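Local structure of hypothetical aspartyl-tRNA synthetase (Sulfolobus tokodaii, 1WYD) at residues B[25-30]-B[36-41]; B[112-117]-B[413-418]; B[149-154]-B[242-247]; B[290-295]-B[305-310]; B[332-335]-B[339-342]. The protein probably activates L-aspartate with ATP and transfers it to both tRNA(Asp) and tRNA(Asn), as a nondiscriminating class II aminoacyl-tRNA synthetase. All blocks are in the same frame, centred on the assembly; numbering follows the deposited sequence.

From the N terminus, contact 1 comes first: it closes a beta hairpin with a short turn between strands 18-31 and 34-41 in the OB-fold domain and is complete before contact 2 opens. Contact 2 ties helix 114-118 to the loop after helix 401-409, so its two halves embrace nearly the whole catalytic domain. Contacts 3, 4 and 5 all fall within that long span, one after another, and none cross. Contact 3 bridges the end of helix 128-150 and helix 235-256; contact 4 links the loop after helix 280-289 to helix 302-312; contact 5 pinches the loop before strand 343-348. Contacts 1 and 5 stand farthest apart, about 61 Å between centres.

Contact 1: residues B[25-30]-B[36-41]; sequences VHLLRD and FIILRD
A classic beta bulge sets two residues, His26 and Leu27, opposite the single residue Ile38 in the antiparallel hairpin that strands 18-31 and 34-41 form in the OB-fold domain. The carbonyl of Ile38 is gripped twice: His26 N comes in at 2.8 Å from Ile38 O, nearly in line with the C=O bond, while Leu27 N, 3.2 Å from Ile38 O, sits in the carbonyl plane on a lone pair. The return bond from Ile38 N to Leu27 O is weak. Beyond the bulge the pairing is regular again, and Arg29 and Phe36 exchange two backbone hydrogen bonds, the shorter from Phe36 N to Arg29 O at 2.7 Å.

The bulge directs the side chain of His26 toward the partner strand, where its ring meets Arg40. ND1 of His26 accepts from Arg40 NE at 3.1 Å and, less squarely, from Arg40 NH2 at 3.3 Å. The arginine chain bends at chi3 (-25°), which presents this edge side-on, and the ring and guanidinium planes stand 76° apart. Arg40 NH2 also forms a salt bridge with Glu66, so the buried guanidinium has an acid as well as the imidazole for company. On one face of the sheet Leu28 CD1 lies 3.6 Å from Ile37 CG1, the two side chains running alongside each other; on the other, Leu27 CB packs 4.0 Å from Ile38 CG1. A bulged antiparallel hairpin of this kind belongs to the OB-fold barrel, the type of domain that reads the anticodon in aspartyl-tRNA synthetases.

Contact 2: residues B[112-117]-B[413-418]; sequences ADIDTR and SVKEIV. With SO4 (sulfate ion), chain G.
The guanidinium of Arg117 takes Glu416 OE2 at its edge, near its own plane, whereas Glu416 OE2 is met from above the carboxylate plane, Arg117 NH2 lying 72° out of it; the two flat groups are turned 78° against each other. This salt bridge joins the N-terminal turn of helix 114-118, with Asp113 as its N-cap, to the type I turn from Ser413 to Glu416 after helix 401-409. The principal bond is Arg117 NH2 to Glu416 OE2 at 2.8 Å; Arg117 NH1 adds a weak one to the same oxygen. Bends at chi2 and chi3 of Arg117 bring these nitrogens round to the glutamate. A glutamine in place of Glu416 would probably leave the buried Arg117 without its closest opposite charge, Asp124 offering a long, weak ion pair.

Beside it Ile114 and Lys415 cross at about a right angle, with Ile114 CG1 3.8 Å from Lys415 CB. The beginning of the 413-418 turn also holds a sulfate, probably from the crystallisation liquor, with Phe218 N as a further donor. Val414 N reaches sulfate O3 weakly, at 3.4 Å. Farther out along the lysine, Ile114 CG2 stands 3.4 Å from Lys415 NZ.

Contact 3: residues B[149-154]-B[242-247]; sequences YKEGFI and LEKILH
Glu151 is the last residue before the chain swings out of helix 128-150 in a Schellman motif: Gly152, at positive phi (71°), is its C-prime residue, with Gly152 N bonded to Tyr149 O at 2.9 Å and Phe153 N bonded back to Leu148 O. The Glu151 side chain starts out toward helix 235-256, where Lys244 comes out to meet it. The two cross at about a right angle. Glu151 bends at chi2 (-71°) and Lys244 at chi3, which brings Glu151 OE1 to 3.8 Å from Lys244 NZ. At that length the pair is a long salt bridge, an electrostatic attraction with no direct hydrogen bond, and Glu151 OE1 is about as close to Lys244 CE, at 3.9 Å. Only 51 Å² is buried, so this is a light surface link.

The two helices also meet through Ile245, which packs on Phe144, Thr147 and Leu148, while Leu242 and Leu246 lean on strands 343-348 and 394-400. On the helix-end side, Gly152 O accepts from Lys42 NZ of the second subunit. The whole is a Schellman-terminated helix beside a second helix that packs on the largely antiparallel sheet of the class II synthetase catalytic domain.

Contact 4: residues B[290-295]-B[305-310]; sequences KGYNIK and LRILNE
Tyr292 follows the Schellman motif that ends helix 280-289 and lies against Ile307 of helix 302-312, so the contact belongs to the connection between these two helices on the surface of the catalytic domain. Gly291, with its positive phi, makes the turn out of the helix, at backbone angles where a CB would collide with Lys290 O. The next residue, Tyr292, can then send its ring toward the second helix.

The meeting is a CH-pi contact. The methyl Ile307 CD1 sits over one face of the phenol, 3.7 Å from the ring centroid and 24° off the ring normal, displaced toward the rim at CZ. Its closest ring atom is Tyr292 CZ at 3.4 Å. Ile307 CG1 follows behind, 3.8 Å from Tyr292 OH, so the isoleucine also reaches the hydroxyl end of the phenol. With CG1 beside the backbone N (chi1 -56°), Ile307 extends its longer branch to the ring, while the CG2 methyl stays at 4.1 Å from Tyr292 CE1. An alanine replacing Ile307 removes both branches, and the phenol is likely to lose the apolar partner on this face and turn more freely.

Behind this outer layer the helix is seated by Leu305 and Leu308, both on Tyr317 and Ile319 of strand 316-320, while Leu308 and Ile294 each touch helix 280-289. Lys290 adds a slight apolar touch at the edge of the contact: its CD lies 4.4 Å from Ile307 CG2.

Contact 5: residues B[332-335]-B[339-342]; sequences KSKS and ELSE
Lys334 lies along the 339-342 segment. CB stands 4.0 Å from Leu340 O. CG passes over the backbone beyond, 3.9 Å from Ser341 C, and also meets the side chain of the next residue, 4.0 Å from Glu342 CG. CD, still extended from CB, runs beside Leu340, 3.9 Å from its CB, the two side chains pointing the same way. The bend at chi3 (104°) then swings CE away from that line, and CE carries the chain on to NZ, which forms a salt bridge with Asp321.

Two backbone hydrogen bonds hold the segments together around Ser333 and Ser341, whose CA atoms approach to 4.1 Å: Glu342 N bonds to Lys332 O at 3.0 Å, and Lys334 N to Leu340 O at 3.1 Å. Both are close to straight at the hydrogen, though Lys334 N comes in from above the carbonyl plane of Leu340. It is a single bridge in irregular chain, pinching the loop before strand 343-348.

Several polar tips bond outside the two segments. Ser341 OG bonds to Trp322 O and Ser343 OG, and Glu342 OE1 to Thr358 OG1, while Lys332 lies about 6 Å, side chain to side chain, from Arg359, predicted to bind L-aspartate. Backbone bonds and aliphatic Lys334 carbons thus join the segments, while Lys334 NZ, Ser341 OG and Glu342 OE1 tie the loop to surroundings near the predicted aspartate site.

Contact 1: residues B[25-30]-B[36-41]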
# COMPACT_ATOMS: atom_id res chain seq x y z
N VAL B 25 25.94 18.67 1.22
CA VAL B 25 27.38 18.60 1.22
C VAL B 25 27.84 17.17 1.50
O VAL B 25 27.91 16.73 2.65
CB VAL B 25 27.96 19.55 2.28
CG1 VAL B 25 29.49 19.40 2.39
CG2 VAL B 25 27.54 21.02 1.95
N HIS B 26 28.16 16.45 0.41
CA HIS B 26 28.68 15.09 0.48
C HIS B 26 30.17 14.98 0.89
O HIS B 26 30.54 14.14 1.72
CB HIS B 26 28.49 14.42 -0.88
CG HIS B 26 28.63 12.94 -0.85
ND1 HIS B 26 27.59 12.10 -0.49
CD2 HIS B 26 29.69 12.13 -1.12
CE1 HIS B 26 28.01 10.85 -0.54
NE2 HIS B 26 29.27 10.84 -0.90
N LEU B 27 31.02 15.79 0.26
CA LEU B 27 32.45 15.84 0.55
C LEU B 27 32.96 17.23 0.33
O LEU B 27 32.37 18.00 -0.43
CB LEU B 27 33.28 14.92 -0.35
CG LEU B 27 33.40 13.45 -0.02
CD1 LEU B 27 33.50 12.69 -1.36
CD2 LEU B 27 34.59 13.17 0.91
N LEU B 28 34.10 17.52 0.95
CA LEU B 28 34.68 18.84 0.97
C LEU B 28 36.20 18.62 0.89
O LEU B 28 36.79 18.03 1.81
CB LEU B 28 34.28 19.53 2.28
CG LEU B 28 33.46 20.83 2.39
CD1 LEU B 28 32.57 21.18 1.17
CD2 LEU B 28 32.64 20.86 3.71
N ARG B 29 36.83 19.02 -0.22
CA ARG B 29 38.28 18.97 -0.32
C ARG B 29 38.84 20.30 -0.82
O ARG B 29 38.14 21.08 -1.46
CB ARG B 29 38.78 17.78 -1.16
CG ARG B 29 38.22 16.40 -0.75
CD ARG B 29 38.89 15.73 0.49
NE ARG B 29 37.99 14.74 1.14
CZ ARG B 29 38.39 13.74 1.92
NH1 ARG B 29 39.68 13.57 2.19
NH2 ARG B 29 37.51 12.91 2.44
N ASP B 30 40.11 20.55 -0.50
CA ASP B 30 40.81 21.76 -0.95
C ASP B 30 42.05 21.37 -1.72
O ASP B 30 42.87 20.58 -1.24
CB ASP B 30 41.18 22.65 0.24
CG ASP B 30 39.98 23.26 0.88
OD1 ASP B 30 39.67 24.44 0.62
OD2 ASP B 30 39.25 22.62 1.65
N PHE B 36 36.62 22.17 -3.43
CA PHE B 36 35.78 21.28 -4.18
C PHE B 36 34.65 20.75 -3.29
O PHE B 36 34.90 20.20 -2.24
CB PHE B 36 36.63 20.15 -4.75
CG PHE B 36 37.52 20.57 -5.87
CD1 PHE B 36 38.84 20.94 -5.63
CD2 PHE B 36 37.05 20.61 -7.17
CE1 PHE B 36 39.68 21.34 -6.68
CE2 PHE B 36 37.89 21.00 -8.23
CZ PHE B 36 39.20 21.38 -7.98
N ILE B 37 33.41 20.95 -3.71
CA ILE B 37 32.28 20.38 -2.99
C ILE B 37 31.62 19.32 -3.82
O ILE B 37 31.07 19.64 -4.86
CB ILE B 37 31.24 21.48 -2.62
CG1 ILE B 37 31.92 22.74 -2.06
CG2 ILE B 37 30.23 20.94 -1.63
CD1 ILE B 37 30.97 23.87 -1.84
N ILE B 38 31.67 18.05 -3.38
CA ILE B 38 30.78 17.06 -3.95
C ILE B 38 29.40 17.29 -3.27
O ILE B 38 29.25 17.19 -2.04
CB ILE B 38 31.29 15.59 -3.78
CG1 ILE B 38 32.72 15.37 -4.29
CG2 ILE B 38 30.35 14.59 -4.45
CD1 ILE B 38 33.08 15.97 -5.63
N LEU B 39 28.43 17.64 -4.10
CA LEU B 39 27.06 17.84 -3.65
C LEU B 39 26.23 16.62 -3.97
O LEU B 39 26.51 15.91 -4.96
CB LEU B 39 26.47 19.09 -4.32
CG LEU B 39 25.09 19.55 -3.88
CD1 LEU B 39 25.15 20.26 -2.53
CD2 LEU B 39 24.55 20.49 -4.96
N ARG B 40 25.23 16.34 -3.14
CA ARG B 40 24.31 15.20 -3.33
C ARG B 40 22.88 15.68 -3.33
O ARG B 40 22.49 16.48 -2.48
CB ARG B 40 24.46 14.18 -2.20
CG ARG B 40 23.65 12.94 -2.45
CD ARG B 40 23.42 12.05 -1.26
NE ARG B 40 24.48 12.25 -0.30
CZ ARG B 40 24.27 12.72 0.93
NH1 ARG B 40 23.03 12.95 1.34
NH2 ARG B 40 25.32 12.92 1.73
N ASP B 41 22.11 15.19 -4.29
CA ASP B 41 20.66 15.40 -4.39
C ASP B 41 20.08 14.07 -4.77
O ASP B 41 20.83 13.08 -4.87
CB ASP B 41 20.27 16.56 -5.35
CG ASP B 41 20.38 16.21 -6.87
OD1 ASP B 41 20.25 17.15 -7.69
OD2 ASP B 41 20.55 15.07 -7.34

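Contact 2: residues B[112-117]-B[413-418]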
# COMPACT_ATOMS: atom_id res chain seq x y z
N ALA B 112 30.88 0.08 11.82
CA ALA B 112 29.98 -0.24 12.94
C ALA B 112 28.82 -1.17 12.55
O ALA B 112 28.42 -1.26 11.38
CB ALA B 112 29.48 1.02 13.64
N ASP B 113 28.31 -1.86 13.56
CA ASP B 113 27.20 -2.79 13.42
C ASP B 113 25.89 -2.09 13.10
O ASP B 113 25.73 -0.87 13.28
CB ASP B 113 27.00 -3.51 14.76
CG ASP B 113 26.80 -2.51 15.92
OD1 ASP B 113 27.83 -2.00 16.42
OD2 ASP B 113 25.67 -2.14 16.33
N ILE B 114 24.94 -2.90 12.65
CA ILE B 114 23.55 -2.52 12.46
C ILE B 114 22.99 -1.59 13.57
O ILE B 114 22.40 -0.54 13.29
CB ILE B 114 22.75 -3.84 12.31
CG1 ILE B 114 21.59 -3.70 11.30
CG2 ILE B 114 22.36 -4.43 13.69
CD1 ILE B 114 20.95 -2.36 11.17
N ASP B 115 23.20 -1.96 14.82
CA ASP B 115 22.60 -1.19 15.91
C ASP B 115 23.16 0.20 16.10
O ASP B 115 22.40 1.11 16.41
CB ASP B 115 22.54 -1.99 17.20
CG ASP B 115 21.52 -3.10 17.11
OD1 ASP B 115 20.34 -2.81 16.76
OD2 ASP B 115 21.83 -4.29 17.32
N THR B 116 24.46 0.36 15.88
CA THR B 116 25.08 1.69 15.81
C THR B 116 24.59 2.54 14.64
O THR B 116 24.51 3.76 14.75
CB THR B 116 26.62 1.57 15.71
OG1 THR B 116 27.11 0.75 16.78
CG2 THR B 116 27.29 2.95 15.90
N ARG B 117 24.32 1.91 13.51
CA ARG B 117 23.76 2.60 12.36
C ARG B 117 22.31 3.02 12.55
O ARG B 117 21.92 4.10 12.10
CB ARG B 117 23.89 1.71 11.12
CG ARG B 117 25.29 1.67 10.57
CD ARG B 117 25.71 0.30 10.17
NE ARG B 117 24.85 -0.17 9.10
CZ ARG B 117 24.61 -1.44 8.82
NH1 ARG B 117 25.17 -2.40 9.55
NH2 ARG B 117 23.80 -1.74 7.81
N SER B 413 20.81 -9.22 4.43
CA SER B 413 20.20 -8.93 5.74
C SER B 413 18.94 -8.09 5.61
O SER B 413 18.93 -7.02 4.98
CB SER B 413 21.19 -8.26 6.69
OG SER B 413 20.59 -7.96 7.95
N VAL B 414 17.87 -8.59 6.19
CA VAL B 414 16.59 -7.88 6.24
C VAL B 414 16.66 -6.56 7.01
O VAL B 414 15.87 -5.66 6.77
CB VAL B 414 15.52 -8.78 6.83
CG1 VAL B 414 15.60 -8.79 8.38
CG2 VAL B 414 14.17 -8.38 6.33
N LYS B 415 17.62 -6.42 7.92
CA LYS B 415 17.73 -5.18 8.68
C LYS B 415 18.52 -4.20 7.86
O LYS B 415 18.61 -3.04 8.19
CB LYS B 415 18.43 -5.40 10.02
CG LYS B 415 17.85 -6.53 10.86
CD LYS B 415 18.98 -7.23 11.63
CE LYS B 415 19.44 -6.39 12.80
NZ LYS B 415 20.34 -7.18 13.68
N GLU B 416 19.13 -4.70 6.81
CA GLU B 416 19.76 -3.83 5.86
C GLU B 416 18.81 -3.41 4.72
O GLU B 416 19.13 -2.51 3.95
CB GLU B 416 21.00 -4.51 5.32
CG GLU B 416 21.92 -5.04 6.38
CD GLU B 416 23.34 -4.64 6.12
OE1 GLU B 416 23.75 -4.56 4.92
OE2 GLU B 416 24.05 -4.42 7.13
N ILE B 417 17.65 -4.04 4.62
CA ILE B 417 16.69 -3.67 3.58
C ILE B 417 15.59 -2.75 4.15
O ILE B 417 15.24 -1.71 3.55
CB ILE B 417 16.12 -4.95 2.89
CG1 ILE B 417 17.18 -5.56 1.95
CG2 ILE B 417 14.84 -4.65 2.10
CD1 ILE B 417 17.12 -7.08 1.72
N VAL B 418 15.09 -3.11 5.33
CA VAL B 418 13.98 -2.37 5.90
C VAL B 418 14.56 -1.14 6.62
O VAL B 418 15.36 -1.28 7.56
CB VAL B 418 13.13 -3.26 6.81
CG1 VAL B 418 12.07 -2.46 7.56
CG2 VAL B 418 12.51 -4.38 6.02
S SO4 G . 19.06 -10.75 9.51
O1 SO4 G . 20.35 -11.42 9.33
O2 SO4 G . 18.49 -11.16 10.81
O3 SO4 G . 18.17 -11.14 8.41
O4 SO4 G . 19.29 -9.30 9.50

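Contact 3: residues B[149-154]-B[242-247]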
# COMPACT_ATOMS: atom_id res chain seq x y z
N TYR B 149 -2.84 -5.20 -12.57
CA TYR B 149 -3.86 -4.37 -13.22
C TYR B 149 -4.12 -4.89 -14.60
O TYR B 149 -5.25 -4.89 -15.04
CB TYR B 149 -3.42 -2.90 -13.37
CG TYR B 149 -3.21 -2.10 -12.13
CD1 TYR B 149 -4.15 -2.12 -11.10
CD2 TYR B 149 -2.06 -1.32 -11.97
CE1 TYR B 149 -3.94 -1.37 -9.92
CE2 TYR B 149 -1.85 -0.55 -10.79
CZ TYR B 149 -2.79 -0.60 -9.77
OH TYR B 149 -2.61 0.16 -8.60
N LYS B 150 -3.06 -5.32 -15.28
CA LYS B 150 -3.20 -5.92 -16.62
C LYS B 150 -4.09 -7.16 -16.59
O LYS B 150 -4.74 -7.47 -17.58
CB LYS B 150 -1.83 -6.27 -17.21
CG LYS B 150 -1.76 -6.25 -18.73
CD LYS B 150 -0.51 -6.99 -19.31
CE LYS B 150 0.83 -6.25 -19.04
NZ LYS B 150 0.83 -4.74 -19.30
N GLU B 151 -4.14 -7.85 -15.44
CA GLU B 151 -4.95 -9.07 -15.33
C GLU B 151 -6.30 -8.77 -14.71
O GLU B 151 -7.09 -9.66 -14.43
CB GLU B 151 -4.24 -10.14 -14.52
CG GLU B 151 -2.84 -10.49 -15.00
CD GLU B 151 -2.84 -11.25 -16.32
OE1 GLU B 151 -1.87 -11.09 -17.10
OE2 GLU B 151 -3.80 -12.00 -16.58
N GLY B 152 -6.57 -7.48 -14.55
CA GLY B 152 -7.79 -7.02 -13.93
C GLY B 152 -7.88 -7.28 -12.42
O GLY B 152 -8.96 -7.48 -11.90
N PHE B 153 -6.75 -7.27 -11.73
CA PHE B 153 -6.79 -7.36 -10.28
C PHE B 153 -7.13 -6.00 -9.63
O PHE B 153 -6.72 -4.95 -10.10
CB PHE B 153 -5.50 -7.98 -9.75
CG PHE B 153 -5.46 -9.49 -9.85
CD1 PHE B 153 -5.26 -10.14 -11.10
CD2 PHE B 153 -5.62 -10.29 -8.71
CE1 PHE B 153 -5.21 -11.54 -11.18
CE2 PHE B 153 -5.59 -11.71 -8.79
CZ PHE B 153 -5.37 -12.33 -10.04
N ILE B 154 -7.93 -6.04 -8.58
CA ILE B 154 -8.41 -4.86 -7.87
C ILE B 154 -7.62 -4.75 -6.57
O ILE B 154 -7.42 -5.78 -5.91
CB ILE B 154 -9.95 -5.01 -7.57
CG1 ILE B 154 -10.75 -4.82 -8.86
CG2 ILE B 154 -10.46 -3.97 -6.57
CD1 ILE B 154 -12.16 -5.52 -8.84
N LEU B 242 2.27 -15.41 -10.88
CA LEU B 242 3.39 -14.90 -10.10
C LEU B 242 4.64 -14.88 -10.99
O LEU B 242 5.36 -13.90 -11.01
CB LEU B 242 3.57 -15.70 -8.80
CG LEU B 242 4.92 -15.86 -8.15
CD1 LEU B 242 5.24 -14.67 -7.28
CD2 LEU B 242 4.91 -17.09 -7.35
N GLU B 243 4.86 -15.96 -11.73
CA GLU B 243 5.91 -16.03 -12.75
C GLU B 243 5.93 -14.75 -13.58
O GLU B 243 6.96 -14.08 -13.71
CB GLU B 243 5.70 -17.26 -13.66
CG GLU B 243 6.15 -18.61 -13.08
CD GLU B 243 5.96 -19.82 -14.02
OE1 GLU B 243 5.11 -19.78 -14.96
OE2 GLU B 243 6.67 -20.84 -13.83
N LYS B 244 4.78 -14.37 -14.11
CA LYS B 244 4.72 -13.18 -14.94
C LYS B 244 5.01 -11.88 -14.17
O LYS B 244 5.64 -10.96 -14.70
CB LYS B 244 3.36 -13.10 -15.65
CG LYS B 244 3.20 -14.15 -16.76
CD LYS B 244 1.72 -14.58 -17.00
CE LYS B 244 0.99 -13.66 -17.99
NZ LYS B 244 -0.31 -14.28 -18.49
N ILE B 245 4.50 -11.82 -12.93
CA ILE B 245 4.78 -10.74 -11.98
C ILE B 245 6.29 -10.59 -11.75
O ILE B 245 6.86 -9.53 -11.97
CB ILE B 245 4.03 -11.03 -10.63
CG1 ILE B 245 2.51 -10.88 -10.80
CG2 ILE B 245 4.58 -10.15 -9.47
CD1 ILE B 245 1.76 -11.07 -9.51
N LEU B 246 6.93 -11.67 -11.33
CA LEU B 246 8.35 -11.68 -10.99
C LEU B 246 9.20 -11.30 -12.17
O LEU B 246 10.19 -10.60 -12.05
CB LEU B 246 8.77 -13.05 -10.53
CG LEU B 246 8.33 -13.55 -9.17
CD1 LEU B 246 9.02 -14.87 -8.91
CD2 LEU B 246 8.74 -12.56 -8.12
N HIS B 247 8.77 -11.77 -13.34
CA HIS B 247 9.43 -11.44 -14.58
C HIS B 247 9.33 -9.95 -14.85
O HIS B 247 10.32 -9.31 -15.25
CB HIS B 247 8.80 -12.25 -15.72
CG HIS B 247 9.50 -12.07 -17.03
ND1 HIS B 247 10.64 -12.76 -17.35
CD2 HIS B 247 9.26 -11.22 -18.05
CE1 HIS B 247 11.06 -12.38 -18.55
NE2 HIS B 247 10.24 -11.44 -18.99

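Contact 4: residues B[290-295]-B[305-310]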
# COMPACT_ATOMS: atom_id res chain seq x y z
N LYS B 290 21.37 -37.96 -0.07
CA LYS B 290 22.63 -37.31 0.32
C LYS B 290 22.97 -37.57 1.78
O LYS B 290 24.02 -37.13 2.26
CB LYS B 290 22.58 -35.80 0.08
CG LYS B 290 22.52 -35.39 -1.36
CD LYS B 290 23.74 -34.63 -1.74
CE LYS B 290 23.78 -34.44 -3.26
NZ LYS B 290 24.24 -35.67 -4.00
N GLY B 291 22.08 -38.27 2.49
CA GLY B 291 22.35 -38.73 3.84
C GLY B 291 21.78 -37.96 5.02
O GLY B 291 22.22 -38.16 6.16
N TYR B 292 20.82 -37.08 4.76
CA TYR B 292 20.20 -36.29 5.82
C TYR B 292 19.08 -37.07 6.42
O TYR B 292 18.38 -37.84 5.72
CB TYR B 292 19.77 -34.87 5.33
CG TYR B 292 20.98 -34.09 4.89
CD1 TYR B 292 21.36 -34.11 3.56
CD2 TYR B 292 21.78 -33.42 5.81
CE1 TYR B 292 22.48 -33.45 3.14
CE2 TYR B 292 22.93 -32.76 5.40
CZ TYR B 292 23.28 -32.79 4.04
OH TYR B 292 24.41 -32.17 3.55
N ASN B 293 18.93 -36.91 7.72
CA ASN B 293 17.90 -37.61 8.47
C ASN B 293 16.56 -36.89 8.32
O ASN B 293 16.14 -36.12 9.20
CB ASN B 293 18.28 -37.74 9.94
CG ASN B 293 17.36 -38.68 10.69
OD1 ASN B 293 17.61 -38.99 11.86
ND2 ASN B 293 16.29 -39.15 10.02
N ILE B 294 15.90 -37.17 7.18
CA ILE B 294 14.68 -36.49 6.78
C ILE B 294 13.65 -37.48 6.20
O ILE B 294 13.91 -38.20 5.22
CB ILE B 294 14.99 -35.28 5.84
CG1 ILE B 294 13.79 -34.34 5.76
CG2 ILE B 294 15.45 -35.74 4.44
CD1 ILE B 294 14.16 -32.90 5.58
N LYS B 295 12.49 -37.53 6.85
CA LYS B 295 11.41 -38.44 6.51
C LYS B 295 10.29 -37.67 5.84
O LYS B 295 10.00 -36.53 6.23
CB LYS B 295 10.87 -39.12 7.78
N LEU B 305 17.35 -26.32 2.33
CA LEU B 305 17.22 -25.47 1.14
C LEU B 305 18.58 -25.18 0.53
O LEU B 305 18.72 -25.09 -0.70
CB LEU B 305 16.51 -24.18 1.47
CG LEU B 305 15.07 -24.24 1.94
CD1 LEU B 305 14.63 -22.86 2.41
CD2 LEU B 305 14.15 -24.75 0.83
N ARG B 306 19.59 -25.06 1.38
CA ARG B 306 20.97 -24.92 0.89
C ARG B 306 21.39 -26.09 0.00
O ARG B 306 21.88 -25.87 -1.10
CB ARG B 306 21.96 -24.72 2.03
CG ARG B 306 21.95 -23.30 2.57
CD ARG B 306 23.14 -22.93 3.45
NE ARG B 306 23.08 -21.53 3.88
CZ ARG B 306 22.61 -21.14 5.07
NH1 ARG B 306 22.17 -22.05 5.97
NH2 ARG B 306 22.58 -19.83 5.36
N ILE B 307 21.15 -27.31 0.48
CA ILE B 307 21.54 -28.51 -0.26
C ILE B 307 20.66 -28.61 -1.50
O ILE B 307 21.15 -28.94 -2.60
CB ILE B 307 21.40 -29.76 0.65
CG1 ILE B 307 22.21 -29.60 1.93
CG2 ILE B 307 21.85 -31.02 -0.08
CD1 ILE B 307 21.44 -30.03 3.16
N LEU B 308 19.37 -28.28 -1.35
CA LEU B 308 18.47 -28.30 -2.51
C LEU B 308 18.97 -27.34 -3.57
O LEU B 308 19.01 -27.68 -4.75
CB LEU B 308 17.02 -27.99 -2.10
CG LEU B 308 16.28 -29.16 -1.47
CD1 LEU B 308 14.82 -28.83 -1.20
CD2 LEU B 308 16.40 -30.44 -2.34
N ASN B 309 19.36 -26.16 -3.13
CA ASN B 309 19.95 -25.14 -4.01
C ASN B 309 21.26 -25.64 -4.65
O ASN B 309 21.45 -25.52 -5.87
CB ASN B 309 20.18 -23.85 -3.22
CG ASN B 309 20.81 -22.75 -4.03
OD1 ASN B 309 21.53 -21.93 -3.48
ND2 ASN B 309 20.52 -22.70 -5.34
N GLU B 310 22.14 -26.20 -3.81
CA GLU B 310 23.42 -26.74 -4.27
C GLU B 310 23.28 -27.92 -5.27
O GLU B 310 24.25 -28.30 -5.91
CB GLU B 310 24.30 -27.15 -3.08
CG GLU B 310 25.43 -26.18 -2.72
CD GLU B 310 25.69 -25.11 -3.79
OE1 GLU B 310 26.31 -25.42 -4.84
OE2 GLU B 310 25.29 -23.94 -3.57

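Contact 5: residues B[332-335]-B[339-342]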
# COMPACT_ATOMS: atom_id res chain seq x y z
N LYS B 332 -6.61 -26.57 0.01
CA LYS B 332 -7.22 -27.74 -0.64
C LYS B 332 -6.23 -28.92 -0.71
O LYS B 332 -5.05 -28.72 -0.97
CB LYS B 332 -7.73 -27.39 -2.04
CG LYS B 332 -8.38 -28.54 -2.78
CD LYS B 332 -9.57 -28.09 -3.65
CE LYS B 332 -9.88 -29.15 -4.73
NZ LYS B 332 -10.47 -28.54 -5.96
N SER B 333 -6.71 -30.12 -0.40
CA SER B 333 -5.88 -31.33 -0.46
C SER B 333 -5.90 -31.84 -1.88
O SER B 333 -6.74 -31.43 -2.67
CB SER B 333 -6.44 -32.40 0.47
OG SER B 333 -6.38 -31.98 1.82
N LYS B 334 -4.98 -32.73 -2.23
CA LYS B 334 -4.99 -33.29 -3.57
C LYS B 334 -6.06 -34.37 -3.63
O LYS B 334 -6.26 -35.11 -2.66
CB LYS B 334 -3.60 -33.82 -3.98
CG LYS B 334 -2.56 -32.73 -4.18
CD LYS B 334 -1.36 -33.21 -4.96
CE LYS B 334 -1.42 -32.69 -6.41
NZ LYS B 334 -0.42 -33.33 -7.29
N SER B 335 -6.78 -34.41 -4.75
CA SER B 335 -7.89 -35.33 -5.00
C SER B 335 -7.37 -36.77 -5.15
O SER B 335 -7.92 -37.69 -4.55
CB SER B 335 -8.69 -34.89 -6.24
N GLU B 339 -3.10 -37.06 1.37
CA GLU B 339 -1.93 -36.81 2.20
C GLU B 339 -1.12 -35.60 1.71
O GLU B 339 -0.40 -34.97 2.50
CB GLU B 339 -1.05 -38.07 2.26
N LEU B 340 -1.24 -35.29 0.42
CA LEU B 340 -0.58 -34.15 -0.20
C LEU B 340 -1.53 -32.93 -0.32
O LEU B 340 -2.74 -33.05 -0.14
CB LEU B 340 -0.03 -34.53 -1.58
CG LEU B 340 1.12 -35.54 -1.69
CD1 LEU B 340 1.59 -35.68 -3.13
CD2 LEU B 340 2.30 -35.20 -0.76
N SER B 341 -0.98 -31.77 -0.64
CA SER B 341 -1.82 -30.58 -0.74
C SER B 341 -1.49 -29.76 -1.95
O SER B 341 -0.39 -29.81 -2.47
CB SER B 341 -1.68 -29.74 0.52
OG SER B 341 -0.36 -29.26 0.63
N GLU B 342 -2.47 -29.01 -2.42
CA GLU B 342 -2.27 -28.17 -3.58
C GLU B 342 -1.60 -26.85 -3.16
O GLU B 342 -2.19 -25.78 -3.22
CB GLU B 342 -3.58 -27.95 -4.34
CG GLU B 342 -4.01 -29.13 -5.21
CD GLU B 342 -5.20 -28.84 -6.15
OE1 GLU B 342 -5.42 -27.66 -6.57
OE2 GLU B 342 -5.93 -29.80 -6.46